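Local coordinates for protein Tubulin/ftsz, gtpase (Methanosaeta thermophila, PDB 3ZID) that binds and probably hydrolyses GTP as a tubulin-like cytoskeletal protein of the CetZ family, and is thought to take part in controlling archaeal cell shape, at residues T195-A198 and Q199-F203. Residues are numbered along the deposited sequence; the frame is centred on the assembly and turned at random.
Sequences TMVA and QRLLF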
loop_
_atom_site.group_PDB
_atom_site.type_symbol
_atom_site.label_atom_id
_atom_site.label_comp_id
_atom_site.label_asym_id
_atom_site.label_seq_id
_atom_site.Cartn_x
_atom_site.Cartn_y
_atom_site.Cartn_z
ATOM N N THR A 195 3.292 9.989 5.914
ATOM C CA THR A 195 4.691 10.304 6.199
ATOM C C THR A 195 5.509 9.036 6.419
ATOM O O THR A 195 6.631 8.937 5.935
ATOM C CB THR A 195 4.818 11.248 7.418
ATOM O OG1 THR A 195 4.265 12.517 7.074
ATOM C CG2 THR A 195 6.290 11.440 7.870
ATOM N N MET A 196 4.932 8.059 7.115
ATOM C CA MET A 196 5.614 6.791 7.377
ATOM C C MET A 196 5.810 5.998 6.096
ATOM O O MET A 196 6.854 5.377 5.905
ATOM C CB MET A 196 4.831 5.935 8.393
ATOM C CG MET A 196 4.729 6.540 9.780
ATOM S SD MET A 196 3.637 5.612 10.865
ATOM C CE MET A 196 4.519 4.066 10.975
ATOM N N VAL A 197 4.806 6.014 5.217
ATOM C CA VAL A 197 4.911 5.264 3.971
ATOM C C VAL A 197 6.005 5.878 3.118
ATOM O O VAL A 197 6.893 5.194 2.649
ATOM C CB VAL A 197 3.598 5.280 3.156
ATOM C CG1 VAL A 197 3.807 4.543 1.819
ATOM C CG2 VAL A 197 2.475 4.606 3.952
ATOM N N ALA A 198 5.922 7.189 2.933
ATOM C CA ALA A 198 6.881 7.920 2.122
ATOM C C ALA A 198 8.309 7.734 2.643
ATOM O O ALA A 198 9.248 7.560 1.875
ATOM C CB ALA A 198 6.502 9.383 2.077
ATOM N N GLN A 199 8.464 7.777 3.957
ATOM C CA GLN A 199 9.788 7.644 4.558
ATOM C C GLN A 199 10.378 6.293 4.212
ATOM O O GLN A 199 11.530 6.191 3.769
ATOM C CB GLN A 199 9.679 7.765 6.066
ATOM C CG GLN A 199 10.990 7.881 6.797
ATOM C CD GLN A 199 10.764 8.213 8.271
ATOM O OE1 GLN A 199 9.739 7.835 8.856
ATOM N NE2 GLN A 199 11.704 8.933 8.868
ATOM N N ARG A 200 9.558 5.260 4.358
ATOM C CA ARG A 200 9.998 3.913 4.052
ATOM C C ARG A 200 10.284 3.697 2.571
ATOM O O ARG A 200 11.279 3.079 2.244
ATOM C CB ARG A 200 8.997 2.884 4.580
ATOM C CG ARG A 200 9.109 2.725 6.090
ATOM C CD ARG A 200 7.820 2.272 6.737
ATOM N NE ARG A 200 7.707 2.776 8.108
ATOM C CZ ARG A 200 7.344 2.037 9.144
ATOM N NH1 ARG A 200 7.063 0.740 8.992
ATOM N NH2 ARG A 200 7.283 2.591 10.342
ATOM N N LEU A 201 9.464 4.256 1.677
ATOM C CA LEU A 201 9.671 4.064 0.241
ATOM C C LEU A 201 10.956 4.747 -0.226
ATOM O O LEU A 201 11.690 4.221 -1.062
ATOM C CB LEU A 201 8.497 4.620 -0.570
ATOM C CG LEU A 201 7.159 3.862 -0.535
ATOM C CD1 LEU A 201 6.120 4.596 -1.402
ATOM C CD2 LEU A 201 7.347 2.423 -0.974
ATOM N N LEU A 202 11.180 5.951 0.296
ATOM C CA LEU A 202 12.386 6.705 -0.027
ATOM C C LEU A 202 13.641 6.000 0.475
ATOM O O LEU A 202 14.651 5.951 -0.224
ATOM C CB LEU A 202 12.288 8.127 0.512
ATOM C CG LEU A 202 11.369 8.982 -0.364
ATOM C CD1 LEU A 202 11.075 10.307 0.314
ATOM C CD2 LEU A 202 12.028 9.187 -1.743
ATOM N N PHE A 203 13.561 5.426 1.666
ATOM C CA PHE A 203 14.657 4.630 2.212
ATOM C C PHE A 203 14.868 3.422 1.269
ATOM O O PHE A 203 15.997 3.117 0.880
ATOM C CB PHE A 203 14.296 4.198 3.647
ATOM C CG PHE A 203 15.412 3.522 4.420
ATOM C CD1 PHE A 203 16.640 3.266 3.853
ATOM C CD2 PHE A 203 15.209 3.154 5.743
ATOM C CE1 PHE A 203 17.657 2.637 4.589
ATOM C CE2 PHE A 203 16.208 2.528 6.482
ATOM C CZ PHE A 203 17.433 2.263 5.896
HETATM O O HOH W 1 8.290 5.246 8.953
#
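Met-196 O is gripped twice: Arg-200 N donates to it at 3.1 Å with an N-H...O angle of 162°, and a water adds a weak bond. That water has two firmer partners, since it accepts from Arg-200 NE at 2.7 Å, lying in the guanidinium plane at its edge, and donates to Gln-199 OE1 at 3.0 Å. Gln-199 can supply this acceptor because its CG stands anti to the backbone N (chi1 -170°) and the chain runs out extended. One solvent molecule thus ties two neighbouring side chains to a carbonyl of the preceding turn. The Met-196 and Arg-200 side chains run alongside each other in the same direction; a bend at chi3 (64°) brings Met-196 CE to 3.2 Å from Arg-200 NH2, and the methyl meets the guanidinium obliquely.

The i to i+4 pattern of an alpha-helix continues with Leu-201 N to Val-197 O at 2.9 Å and with Leu-202 N to Ala-198 O at 3.0 Å. Both segments belong to helix 186-210, the long core helix that in the tubulin/FtsZ fold joins the GTPase domain to the following domain. Its sides bear this out: Ala-198 packs on Val-20 of helix 10-30, whereas Leu-201 meets Leu-234 of strand 232-238. Val-197, whose side chain comes, at the nearest atoms, to about 6 Å from the bound GDP, lies beside Leu-201, with CG1 to CD1 at 4.0 Å.

Arg-200 NH1 also donates to the carbonyls of Gly-258 and Leu-234, so a leucine here would probably leave both oxygens without this donor and the water without its NE anchor. On another side of the helix, Thr-195 OG1 bonds to Asp-191 O and Arg-22 NH2.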